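PDB 6JH5: LamCAT from Aquimarina, which probably hydrolyses the beta-1,3-glucan laminarin, as a bacterial laminarinase of glycoside hydrolase family 16. Local coordinates for residues A[14-19]-A[42-47]; A[51-56]-A[221-226]; A[65-70]-A[201-206]; A[94-99]-A[119-124]. All blocks are in the same frame, centred on the assembly; numbering follows the deposited sequence.

Overall arrangement
The four contacts step across a family 16 beta-sandwich. Contact 1, at the surface, lays the loop 14-19 on strand 44-47; contact 2 pairs the neighbouring strand 50-60 with 221-232, and their centres are 11 Å apart. Contact 3 joins strand 63-71, the neighbour of strand 50-60, to strand 197-205, with its centre about 9 Å from that of contact 2; M223 packs against N202 and P97. Strands 197-205 and 95-103 are neighbours, and the centres of contacts 3 and 4 are 10 Å apart. Calcium, bound by D226 of contact 2, is about 14 Å from the F99 side chain. Contact 4 includes the end of the sequence matching the family's catalytic signature, so the active site probably lies there.

Contact 1 (A[14-19]-A[42-47]); sequences NGISSD and ENATVE
I16 and V46 pass alongside one another, pointing opposite ways, where the loop before strand 21-22 covers strand 44-47, at the surface of the family 16 beta-sandwich. The apolar packing comes first. CG1 of I16 lies 3.6 Å from CG2 of V46, while its tip, CD1, reaches the methyl CB of A44 at 4.0 Å. With CG1 anti to the carbonyl carbon (chi1 -62°), the isoleucine runs along the strand and spans both residues; the same CD1 also touches L51, and M70 and F22 pack on the side chain too. V46 also packs on bare main chain: V46 CG2 sits 3.6 Å from G15 C, and V46 CG1 rests 3.9 Å from N14 C. Cut back to alanine, V46 would probably open a gap under this peptide and leave I16 CG1 without its closest neighbour across the contact. The polar links are slighter. Farther along the loop, S17 OG accepts from the backbone N of D19, an ST turn, and is hydrogen-bonded to D10, while D19 forms a salt bridge with R75. The calcium ion lies about 7 Å from the V46 side chain. One water bridges N14 O and V46 O, both bonds weak, the longer leg being that to N14 O, at 3.4 Å.

Contact 2 (A[51-56]-A[221-226]); sequences LVITAK and ARMLVD. With CA (calcium ion), chain B.
R222 runs beside T54 and slants across V52 on one face of an antiparallel strand pair, 50-60 with 221-232, in the beta-sandwich of the family 16 fold. From CB outward, the arginine meets the neighbouring strand atom by atom. CB is 4.2 Å from V52 CG1. CG, set anti to the carbonyl carbon (chi1 -71°), comes between V52 CG1 and T54 OG1. The chain then bends at chi3 (53°), folding the guanidinium back over the valine, so that V52 CG1 stands 3.7 Å from NH1, over one face and toward the rim. NH1 donates to a water in the guanidinium plane, which is also hydrogen-bonded to T54 OG1, and it forms a salt bridge with E47; NH2 approaches V52 CG2. L224 CD2 meets that same methyl at 3.8 Å. On the other face L51, I53, A55, M223 and V225 turn inward, toward strands 63-71 and 197-205. Six backbone bonds join the strands, in pairs at L51 with V225, I53 with M223, and A55 with A221; the straightest is M223 N to I53 O (177°). Beyond V225 the chain turns a corner, and D226 binds calcium together with E11, G49 and a water: its O lies 2.5 Å from the metal, its OD1 2.8 Å.

Contact 3 (A[65-70]-A[201-206]); sequences YTSTRM and LNMAIG
The Y65 ring has CG2 of I205 over its centre, a CH-pi contact with the methyl 3.8 Å from the centroid and 11° off the normal. The two side chains cross at about a right angle; the F219 ring meets the tyrosine as well, and Y65 OH is hydrogen-bonded to N216. Farther along, R69 and N202 run side by side, touching through their CB atoms at 3.8 Å, with the guanidinium and amide planes 40° apart; N202 OD1 is taken by W100. Between these pairs S67 bridges a wider spacing. Its OG, anti to the backbone N (chi1 -170°), reaches across and donates 2.7 Å to M203 O, in the carbonyl plane and on a lone pair. Without the hydroxyl, as with an alanine here, the M203 carbonyl is likely to lose this bond. M203 N reaches T68 O weakly, at 3.4 Å. Regular pairing is back at R69 with N202, a non-hydrogen-bonded pair; M70 with L201, hydrogen-bonded, follows, joined by M70 N to L201 O (2.9 Å) and L201 N to M70 O, with M70 CG packing on L201 CB. Such antiparallel pairing, interrupted within strand 63-71, belongs to the sheet of the family 16 beta-sandwich that continues through strand 95-103.

Contact 4 (A[94-99]-A[119-124]); sequences GSWPAF and IMEHVN
A classic beta bulge, with I119 and M120 both facing F99, lies in the Glu-x-Asp-x-x-Glu signature that holds the catalytic carboxylates (nucleophile and acid/base) in family 16 relatives; E121, its last residue, probably corresponds to the acid/base. At the bulge F99 O accepts from M120 N at 3.0 Å, with a weaker bond from I119 N, and F99 N returns a bond to M120 O. I119 lays CD1 over one face of the F99 ring, toward its rim, and puts CG2 3.6 Å from F99 CE2. On the opposite face of the strands E121 and W96 point the same way. The glutamate, extended beyond CG, is grasped by the indole: W96 NE1 donates 3.1 Å to E121 OE2, coming from above the carboxylate plane, 36° out of it, while ring and carboxylate planes differ by just 19°. This bond is likely to restrict rotation of the carboxylate, whose OE1 lies close to D118 OD2. V123 CG1 covers the five-membered ring of W96, 4.0 Å from its centroid. Toward the other end H122 N bonds P97 O, N124 N bonds S95 O, and N124 OD1 takes G94 N at 2.7 Å. One water joins S95 OG to H122 ND1; S95 OG is also hydrogen-bonded to F92 O, and H122 NE2 to E126 O. Strand 95-103 has strand 197-205 along its other edge, through W96 with A204 and A98 with N202. F99 packs inward on V83, A85 and I87 of strand 81-88, and the W209 ring meets W96 with planes about 80° apart.

Contact 1 (A[14-19]-A[42-47])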
loop_
_atom_site.group_PDB
_atom_site.type_symbol
_atom_site.label_atom_id
_atom_site.label_comp_id
_atom_site.label_asym_id
_atom_site.label_seq_id
_atom_site.Cartn_x
_atom_site.Cartn_y
_atom_site.Cartn_z
ATOM N N ASN A 14 -19.547 -4.376 8.075
ATOM C CA ASN A 14 -19.803 -5.736 8.601
ATOM C C ASN A 14 -18.848 -6.773 7.999
ATOM O O ASN A 14 -18.654 -7.831 8.607
ATOM C CB ASN A 14 -21.268 -6.103 8.381
ATOM C CG ASN A 14 -22.225 -5.115 9.020
ATOM O OD1 ASN A 14 -22.936 -4.389 8.334
ATOM N ND2 ASN A 14 -22.202 -5.055 10.331
ATOM N N GLY A 15 -18.285 -6.479 6.837
ATOM C CA GLY A 15 -17.435 -7.453 6.151
ATOM C C GLY A 15 -16.565 -6.776 5.116
ATOM O O GLY A 15 -16.565 -5.589 5.051
ATOM N N ILE A 16 -15.833 -7.584 4.376
ATOM C CA ILE A 16 -14.924 -7.074 3.329
ATOM C C ILE A 16 -15.716 -7.117 2.034
ATOM O O ILE A 16 -16.274 -8.122 1.736
ATOM C CB ILE A 16 -13.670 -7.954 3.289
ATOM C CG1 ILE A 16 -12.942 -7.873 4.633
ATOM C CG2 ILE A 16 -12.789 -7.526 2.135
ATOM C CD1 ILE A 16 -11.748 -8.738 4.737
ATOM N N SER A 17 -15.711 -6.025 1.310
ATOM C CA SER A 17 -16.506 -6.054 0.071
ATOM C C SER A 17 -15.888 -7.006 -0.940
ATOM O O SER A 17 -14.726 -7.274 -0.920
ATOM C CB SER A 17 -16.643 -4.716 -0.487
ATOM O OG SER A 17 -15.467 -4.327 -1.116
ATOM N N SER A 18 -16.685 -7.327 -1.947
ATOM C CA SER A 18 -16.276 -8.242 -3.033
ATOM C C SER A 18 -15.388 -7.502 -4.038
ATOM O O SER A 18 -14.912 -8.098 -4.962
ATOM C CB SER A 18 -17.471 -8.818 -3.680
ATOM O OG SER A 18 -18.091 -7.835 -4.448
ATOM N N ASP A 19 -15.091 -6.232 -3.752
ATOM C CA ASP A 19 -14.173 -5.435 -4.606
ATOM C C ASP A 19 -12.727 -5.843 -4.318
ATOM O O ASP A 19 -11.881 -5.419 -5.002
ATOM C CB ASP A 19 -14.412 -3.932 -4.457
ATOM C CG ASP A 19 -15.815 -3.519 -4.874
ATOM O OD1 ASP A 19 -16.359 -4.176 -5.710
ATOM O OD2 ASP A 19 -16.334 -2.581 -4.304
ATOM N N GLU A 42 -7.352 -15.941 5.403
ATOM C CA GLU A 42 -7.724 -16.117 6.827
ATOM C C GLU A 42 -7.143 -15.020 7.718
ATOM O O GLU A 42 -7.707 -14.729 8.727
ATOM C CB GLU A 42 -7.293 -17.484 7.329
ATOM C CG GLU A 42 -8.164 -18.578 6.771
ATOM C CD GLU A 42 -7.674 -19.188 5.475
ATOM O OE1 GLU A 42 -6.861 -18.578 4.806
ATOM O OE2 GLU A 42 -8.118 -20.263 5.166
ATOM N N ASN A 43 -6.082 -14.383 7.252
ATOM C CA ASN A 43 -5.427 -13.311 8.033
ATOM C C ASN A 43 -6.185 -11.984 7.926
ATOM O O ASN A 43 -5.779 -11.055 8.563
ATOM C CB ASN A 43 -3.955 -13.176 7.664
ATOM C CG ASN A 43 -3.154 -14.391 8.066
ATOM O OD1 ASN A 43 -3.360 -15.456 7.541
ATOM N ND2 ASN A 43 -2.245 -14.215 8.998
ATOM N N ALA A 44 -7.243 -11.955 7.128
ATOM C CA ALA A 44 -8.078 -10.752 6.977
ATOM C C ALA A 44 -9.451 -11.009 7.590
ATOM O O ALA A 44 -10.076 -11.956 7.242
ATOM C CB ALA A 44 -8.193 -10.358 5.530
ATOM N N THR A 45 -9.837 -10.139 8.502
ATOM C CA THR A 45 -11.127 -10.207 9.204
ATOM C C THR A 45 -11.680 -8.794 9.355
ATOM O O THR A 45 -10.998 -7.850 9.003
ATOM C CB THR A 45 -10.978 -10.828 10.598
ATOM O OG1 THR A 45 -10.100 -10.034 11.388
ATOM C CG2 THR A 45 -10.525 -12.266 10.537
ATOM N N VAL A 46 -12.935 -8.710 9.777
ATOM C CA VAL A 46 -13.540 -7.403 10.098
ATOM C C VAL A 46 -14.021 -7.478 11.540
ATOM O O VAL A 46 -14.694 -8.423 11.886
ATOM C CB VAL A 46 -14.694 -7.010 9.160
ATOM C CG1 VAL A 46 -15.491 -5.857 9.714
ATOM C CG2 VAL A 46 -14.174 -6.672 7.782
ATOM N N GLU A 47 -13.597 -6.519 12.328
ATOM C CA GLU A 47 -14.055 -6.460 13.721
ATOM C C GLU A 47 -14.437 -5.038 14.044
ATOM O O GLU A 47 -13.663 -4.160 13.764
ATOM C CB GLU A 47 -12.896 -6.655 14.671
ATOM C CG GLU A 47 -12.284 -8.016 14.647
ATOM C CD GLU A 47 -11.133 -8.045 15.642
ATOM O OE1 GLU A 47 -11.004 -7.097 16.419
ATOM O OE2 GLU A 47 -10.381 -8.950 15.593
HETATM O O HOH W 1 -17.981 -7.826 11.920
#

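Contact 2 (A[51-56]-A[221-226])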
loop_
_atom_site.group_PDB
_atom_site.type_symbol
_atom_site.label_atom_id
_atom_site.label_comp_id
_atom_site.label_asym_id
_atom_site.label_seq_id
_atom_site.Cartn_x
_atom_site.Cartn_y
_atom_site.Cartn_z
ATOM N N LEU A 51 -11.314 -3.191 9.016
ATOM C CA LEU A 51 -10.605 -4.336 8.423
ATOM C C LEU A 51 -9.435 -4.609 9.371
ATOM O O LEU A 51 -8.826 -3.662 9.831
ATOM C CB LEU A 51 -10.055 -3.954 7.044
ATOM C CG LEU A 51 -8.956 -4.860 6.504
ATOM C CD1 LEU A 51 -9.499 -6.222 6.104
ATOM C CD2 LEU A 51 -8.285 -4.209 5.316
ATOM N N VAL A 52 -9.213 -5.864 9.680
ATOM C CA VAL A 52 -8.042 -6.234 10.497
ATOM C C VAL A 52 -7.176 -7.144 9.653
ATOM O O VAL A 52 -7.646 -8.162 9.268
ATOM C CB VAL A 52 -8.452 -6.990 11.764
ATOM C CG1 VAL A 52 -7.234 -7.343 12.595
ATOM C CG2 VAL A 52 -9.449 -6.195 12.568
ATOM N N ILE A 53 -5.947 -6.724 9.396
ATOM C CA ILE A 53 -4.971 -7.627 8.751
ATOM C C ILE A 53 -4.058 -8.081 9.891
ATOM O O ILE A 53 -3.449 -7.251 10.486
ATOM C CB ILE A 53 -4.192 -6.915 7.642
ATOM C CG1 ILE A 53 -5.089 -6.690 6.427
ATOM C CG2 ILE A 53 -2.966 -7.731 7.280
ATOM C CD1 ILE A 53 -4.421 -5.977 5.284
ATOM N N THR A 54 -4.050 -9.373 10.169
ATOM C CA THR A 54 -3.252 -9.882 11.296
ATOM C C THR A 54 -2.053 -10.641 10.753
ATOM O O THR A 54 -2.260 -11.487 9.950
ATOM C CB THR A 54 -4.093 -10.846 12.141
ATOM O OG1 THR A 54 -5.249 -10.160 12.576
ATOM C CG2 THR A 54 -3.349 -11.387 13.344
ATOM N N ALA A 55 -0.856 -10.261 11.183
ATOM C CA ALA A 55 0.334 -11.047 10.823
ATOM C C ALA A 55 0.566 -12.033 11.966
ATOM O O ALA A 55 0.427 -11.650 13.093
ATOM C CB ALA A 55 1.532 -10.165 10.601
ATOM N N LYS A 56 0.880 -13.271 11.626
ATOM C CA LYS A 56 1.039 -14.307 12.670
ATOM C C LYS A 56 2.316 -15.121 12.484
ATOM O O LYS A 56 2.808 -15.201 11.410
ATOM C CB LYS A 56 -0.117 -15.307 12.560
ATOM C CG LYS A 56 -1.493 -14.711 12.785
ATOM C CD LYS A 56 -2.603 -15.723 12.672
ATOM C CE LYS A 56 -3.956 -15.097 12.944
ATOM N NZ LYS A 56 -5.052 -15.876 12.317
ATOM N N ALA A 221 0.239 -9.530 15.228
ATOM C CA ALA A 221 0.276 -8.071 15.035
ATOM C C ALA A 221 -0.907 -7.657 14.160
ATOM O O ALA A 221 -1.136 -8.300 13.186
ATOM C CB ALA A 221 1.584 -7.705 14.399
ATOM N N ARG A 222 -1.553 -6.568 14.524
ATOM C CA ARG A 222 -2.777 -6.138 13.808
ATOM C C ARG A 222 -2.618 -4.798 13.096
ATOM O O ARG A 222 -2.262 -3.835 13.711
ATOM C CB ARG A 222 -3.927 -6.044 14.811
ATOM C CG ARG A 222 -4.388 -7.400 15.300
ATOM C CD ARG A 222 -5.138 -7.333 16.605
ATOM N NE ARG A 222 -6.244 -6.411 16.659
ATOM C CZ ARG A 222 -7.492 -6.762 16.487
ATOM N NH1 ARG A 222 -7.780 -8.009 16.191
ATOM N NH2 ARG A 222 -8.444 -5.873 16.607
ATOM N N MET A 223 -2.947 -4.815 11.817
ATOM C CA MET A 223 -3.037 -3.577 11.017
ATOM C C MET A 223 -4.541 -3.308 10.871
ATOM O O MET A 223 -5.242 -4.182 10.422
ATOM C CB MET A 223 -2.375 -3.753 9.647
ATOM C CG MET A 223 -2.594 -2.614 8.708
ATOM S SD MET A 223 -1.732 -3.004 7.137
ATOM C CE MET A 223 -2.089 -1.535 6.178
ATOM N N LEU A 224 -4.977 -2.134 11.309
ATOM C CA LEU A 224 -6.409 -1.779 11.278
ATOM C C LEU A 224 -6.709 -0.714 10.219
ATOM O O LEU A 224 -6.083 0.311 10.220
ATOM C CB LEU A 224 -6.813 -1.272 12.658
ATOM C CG LEU A 224 -6.336 -2.148 13.812
ATOM C CD1 LEU A 224 -6.687 -1.479 15.128
ATOM C CD2 LEU A 224 -6.955 -3.528 13.747
ATOM N N VAL A 225 -7.700 -0.989 9.381
ATOM C CA VAL A 225 -8.105 0.014 8.369
ATOM C C VAL A 225 -9.584 0.338 8.609
ATOM O O VAL A 225 -10.382 -0.535 8.533
ATOM C CB VAL A 225 -7.839 -0.511 6.954
ATOM C CG1 VAL A 225 -8.166 0.549 5.928
ATOM C CG2 VAL A 225 -6.397 -0.958 6.804
ATOM N N ASP A 226 -9.844 1.566 9.011
ATOM C CA ASP A 226 -11.215 2.055 9.275
ATOM C C ASP A 226 -11.971 2.154 7.953
ATOM O O ASP A 226 -13.112 1.765 7.899
ATOM C CB ASP A 226 -11.128 3.373 10.037
ATOM C CG ASP A 226 -12.439 3.833 10.639
ATOM O OD1 ASP A 226 -13.377 3.054 10.648
ATOM O OD2 ASP A 226 -12.478 4.955 11.035
HETATM CA CA CA B . -15.232 1.550 9.252
HETATM O O HOH W 2 -6.296 -10.266 15.141
HETATM O O HOH W 3 -16.288 3.849 8.312
#

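Contact 3 (A[65-70]-A[201-206])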
loop_
_atom_site.group_PDB
_atom_site.type_symbol
_atom_site.label_atom_id
_atom_site.label_comp_id
_atom_site.label_asym_id
_atom_site.label_seq_id
_atom_site.Cartn_x
_atom_site.Cartn_y
_atom_site.Cartn_z
ATOM N N TYR A 65 5.728 -17.075 8.735
ATOM C CA TYR A 65 4.804 -15.972 9.059
ATOM C C TYR A 65 3.675 -15.969 8.025
ATOM O O TYR A 65 3.881 -16.345 6.904
ATOM C CB TYR A 65 5.501 -14.609 9.034
ATOM C CG TYR A 65 6.738 -14.525 9.884
ATOM C CD1 TYR A 65 6.657 -14.227 11.223
ATOM C CD2 TYR A 65 7.980 -14.779 9.346
ATOM C CE1 TYR A 65 7.794 -14.166 12.007
ATOM C CE2 TYR A 65 9.122 -14.722 10.114
ATOM C CZ TYR A 65 9.031 -14.418 11.452
ATOM O OH TYR A 65 10.150 -14.376 12.213
ATOM N N THR A 66 2.511 -15.541 8.474
ATOM C CA THR A 66 1.351 -15.370 7.580
ATOM C C THR A 66 0.828 -13.950 7.740
ATOM O O THR A 66 0.997 -13.363 8.770
ATOM C CB THR A 66 0.239 -16.387 7.846
ATOM O OG1 THR A 66 -0.178 -16.239 9.194
ATOM C CG2 THR A 66 0.691 -17.795 7.547
ATOM N N SER A 67 0.230 -13.458 6.673
ATOM C CA SER A 67 -0.350 -12.103 6.674
ATOM C C SER A 67 -1.334 -12.000 5.503
ATOM O O SER A 67 -1.726 -13.004 4.990
ATOM C CB SER A 67 0.709 -11.037 6.617
ATOM O OG SER A 67 0.152 -9.775 6.849
ATOM N N THR A 68 -1.740 -10.792 5.170
ATOM C CA THR A 68 -2.690 -10.632 4.048
ATOM C C THR A 68 -2.175 -9.590 3.048
ATOM O O THR A 68 -1.595 -8.639 3.475
ATOM C CB THR A 68 -4.069 -10.179 4.557
ATOM O OG1 THR A 68 -4.692 -11.347 5.061
ATOM C CG2 THR A 68 -4.987 -9.605 3.499
ATOM N N ARG A 69 -2.373 -9.862 1.774
ATOM C CA ARG A 69 -2.154 -8.875 0.696
ATOM C C ARG A 69 -3.451 -8.882 -0.115
ATOM O O ARG A 69 -3.769 -9.902 -0.661
ATOM C CB ARG A 69 -0.941 -9.215 -0.163
ATOM C CG ARG A 69 -0.690 -8.259 -1.319
ATOM C CD ARG A 69 0.720 -8.354 -1.840
ATOM N NE ARG A 69 0.807 -7.918 -3.212
ATOM C CZ ARG A 69 1.942 -7.643 -3.827
ATOM N NH1 ARG A 69 3.078 -7.689 -3.158
ATOM N NH2 ARG A 69 1.940 -7.312 -5.103
ATOM N N MET A 70 -4.149 -7.761 -0.149
ATOM C CA MET A 70 -5.450 -7.739 -0.846
ATOM C C MET A 70 -5.462 -6.574 -1.838
ATOM O O MET A 70 -4.772 -5.623 -1.598
ATOM C CB MET A 70 -6.587 -7.651 0.172
ATOM C CG MET A 70 -6.458 -6.493 1.101
ATOM S SD MET A 70 -7.458 -6.650 2.629
ATOM C CE MET A 70 -9.098 -6.237 2.023
ATOM N N LEU A 201 -3.613 -3.283 -0.155
ATOM C CA LEU A 201 -3.335 -3.212 1.294
ATOM C C LEU A 201 -2.576 -4.478 1.680
ATOM O O LEU A 201 -2.983 -5.517 1.275
ATOM C CB LEU A 201 -4.630 -3.136 2.103
ATOM C CG LEU A 201 -5.350 -1.797 2.067
ATOM C CD1 LEU A 201 -6.740 -1.956 2.642
ATOM C CD2 LEU A 201 -4.586 -0.720 2.813
ATOM N N ASN A 202 -1.518 -4.337 2.459
ATOM C CA ASN A 202 -0.845 -5.559 2.934
ATOM C C ASN A 202 0.023 -5.247 4.147
ATOM O O ASN A 202 0.243 -4.122 4.417
ATOM C CB ASN A 202 0.062 -6.183 1.872
ATOM C CG ASN A 202 1.315 -5.374 1.626
ATOM O OD1 ASN A 202 1.292 -4.396 0.931
ATOM N ND2 ASN A 202 2.413 -5.770 2.228
ATOM N N MET A 203 0.416 -6.298 4.844
ATOM C CA MET A 203 1.477 -6.149 5.860
ATOM C C MET A 203 2.496 -7.257 5.583
ATOM O O MET A 203 2.167 -8.417 5.746
ATOM C CB MET A 203 0.965 -6.225 7.297
ATOM C CG MET A 203 2.099 -6.164 8.313
ATOM S SD MET A 203 1.495 -5.506 9.901
ATOM C CE MET A 203 0.228 -6.695 10.318
ATOM N N ALA A 204 3.669 -6.871 5.111
ATOM C CA ALA A 204 4.724 -7.876 4.875
ATOM C C ALA A 204 5.578 -8.006 6.137
ATOM O O ALA A 204 5.553 -7.122 6.940
ATOM C CB ALA A 204 5.583 -7.479 3.702
ATOM N N ILE A 205 6.259 -9.140 6.258
ATOM C CA ILE A 205 7.185 -9.380 7.394
ATOM C C ILE A 205 8.557 -9.656 6.800
ATOM O O ILE A 205 8.694 -10.579 6.056
ATOM C CB ILE A 205 6.732 -10.580 8.226
ATOM C CG1 ILE A 205 5.331 -10.394 8.814
ATOM C CG2 ILE A 205 7.768 -10.888 9.294
ATOM C CD1 ILE A 205 5.208 -9.207 9.708
ATOM N N GLY A 206 9.504 -8.767 7.035
ATOM C CA GLY A 206 10.848 -8.964 6.475
ATOM C C GLY A 206 10.958 -8.499 5.042
ATOM O O GLY A 206 9.972 -8.221 4.439
#

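Contact 4 (A[94-99]-A[119-124])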
loop_
_atom_site.group_PDB
_atom_site.type_symbol
_atom_site.label_atom_id
_atom_site.label_comp_id
_atom_site.label_asym_id
_atom_site.label_seq_id
_atom_site.Cartn_x
_atom_site.Cartn_y
_atom_site.Cartn_z
ATOM N N GLY A 94 10.973 -5.644 11.674
ATOM C CA GLY A 94 10.606 -6.546 10.570
ATOM C C GLY A 94 9.260 -6.233 9.943
ATOM O O GLY A 94 8.990 -6.736 8.900
ATOM N N SER A 95 8.487 -5.380 10.581
ATOM C CA SER A 95 7.139 -5.067 10.059
ATOM C C SER A 95 7.208 -4.209 8.791
ATOM O O SER A 95 8.042 -3.365 8.704
ATOM C CB SER A 95 6.305 -4.399 11.111
ATOM O OG SER A 95 6.815 -3.135 11.407
ATOM N N TRP A 96 6.294 -4.460 7.863
ATOM C CA TRP A 96 6.265 -3.664 6.611
ATOM C C TRP A 96 4.826 -3.470 6.104
ATOM O O TRP A 96 4.462 -4.083 5.130
ATOM C CB TRP A 96 7.176 -4.317 5.583
ATOM C CG TRP A 96 7.503 -3.481 4.393
ATOM C CD1 TRP A 96 7.135 -2.198 4.107
ATOM C CD2 TRP A 96 8.295 -3.923 3.294
ATOM N NE1 TRP A 96 7.650 -1.819 2.901
ATOM C CE2 TRP A 96 8.364 -2.861 2.386
ATOM C CE3 TRP A 96 8.920 -5.132 2.989
ATOM C CZ2 TRP A 96 9.063 -2.961 1.193
ATOM C CZ3 TRP A 96 9.625 -5.215 1.815
ATOM C CH2 TRP A 96 9.681 -4.150 0.930
ATOM N N PRO A 97 4.012 -2.660 6.795
ATOM C CA PRO A 97 2.666 -2.335 6.342
ATOM C C PRO A 97 2.682 -1.358 5.149
ATOM O O PRO A 97 3.549 -0.567 5.044
ATOM C CB PRO A 97 1.963 -1.732 7.568
ATOM C CG PRO A 97 3.043 -1.477 8.593
ATOM C CD PRO A 97 4.337 -2.056 8.086
ATOM N N ALA A 98 1.662 -1.474 4.305
ATOM C CA ALA A 98 1.572 -0.595 3.125
ATOM C C ALA A 98 0.135 -0.421 2.628
ATOM O O ALA A 98 -0.668 -1.313 2.733
ATOM C CB ALA A 98 2.440 -1.138 2.026
ATOM N N PHE A 99 -0.097 0.758 2.073
ATOM C CA PHE A 99 -1.325 1.169 1.355
ATOM C C PHE A 99 -0.799 1.762 0.042
ATOM O O PHE A 99 -0.069 2.715 0.085
ATOM C CB PHE A 99 -2.105 2.145 2.231
ATOM C CG PHE A 99 -3.242 2.881 1.580
ATOM C CD1 PHE A 99 -4.151 2.238 0.775
ATOM C CD2 PHE A 99 -3.411 4.224 1.816
ATOM C CE1 PHE A 99 -5.196 2.937 0.203
ATOM C CE2 PHE A 99 -4.447 4.923 1.232
ATOM C CZ PHE A 99 -5.348 4.275 0.441
ATOM N N ILE A 119 1.122 5.049 -1.217
ATOM C CA ILE A 119 0.485 6.155 -0.463
ATOM C C ILE A 119 1.045 6.182 0.955
ATOM O O ILE A 119 1.211 7.235 1.491
ATOM C CB ILE A 119 -1.037 5.960 -0.513
ATOM C CG1 ILE A 119 -1.510 5.944 -1.968
ATOM C CG2 ILE A 119 -1.717 7.066 0.273
ATOM C CD1 ILE A 119 -2.942 5.482 -2.142
ATOM N N MET A 120 1.220 4.999 1.522
ATOM C CA MET A 120 1.816 4.854 2.861
ATOM C C MET A 120 2.660 3.581 2.909
ATOM O O MET A 120 2.172 2.558 2.516
ATOM C CB MET A 120 0.742 4.756 3.957
ATOM C CG MET A 120 1.253 4.662 5.384
ATOM S SD MET A 120 1.964 3.056 5.909
ATOM C CE MET A 120 0.520 1.996 5.849
ATOM N N GLU A 121 3.905 3.747 3.328
ATOM C CA GLU A 121 4.731 2.592 3.718
ATOM C C GLU A 121 5.373 2.901 5.073
ATOM O O GLU A 121 5.717 4.011 5.293
ATOM C CB GLU A 121 5.815 2.238 2.719
ATOM C CG GLU A 121 5.273 1.479 1.533
ATOM C CD GLU A 121 6.395 1.196 0.552
ATOM O OE1 GLU A 121 6.827 2.138 -0.069
ATOM O OE2 GLU A 121 6.865 0.069 0.537
ATOM N N HIS A 122 5.478 1.891 5.915
ATOM C CA HIS A 122 6.188 2.047 7.197
ATOM C C HIS A 122 7.068 0.815 7.398
ATOM O O HIS A 122 6.650 -0.234 7.008
ATOM C CB HIS A 122 5.210 2.208 8.359
ATOM C CG HIS A 122 5.878 2.381 9.677
ATOM N ND1 HIS A 122 6.066 1.345 10.542
ATOM C CD2 HIS A 122 6.464 3.447 10.239
ATOM C CE1 HIS A 122 6.706 1.781 11.591
ATOM N NE2 HIS A 122 6.950 3.046 11.441
ATOM N N VAL A 123 8.238 1.003 8.002
ATOM C CA VAL A 123 9.091 -0.178 8.286
ATOM C C VAL A 123 9.565 -0.139 9.731
ATOM O O VAL A 123 9.759 0.923 10.266
ATOM C CB VAL A 123 10.323 -0.314 7.374
ATOM C CG1 VAL A 123 9.985 -0.726 5.954
ATOM C CG2 VAL A 123 11.167 0.934 7.396
ATOM N N ASN A 124 9.685 -1.327 10.286
ATOM C CA ASN A 124 10.321 -1.490 11.603
ATOM C C ASN A 124 9.642 -0.599 12.652
ATOM O O ASN A 124 8.461 -0.643 12.748
ATOM C CB ASN A 124 11.821 -1.277 11.441
ATOM C CG ASN A 124 12.461 -2.321 10.553
ATOM O OD1 ASN A 124 12.046 -3.451 10.549
ATOM N ND2 ASN A 124 13.445 -1.910 9.792
HETATM O O HOH W 4 5.119 -1.147 10.885
#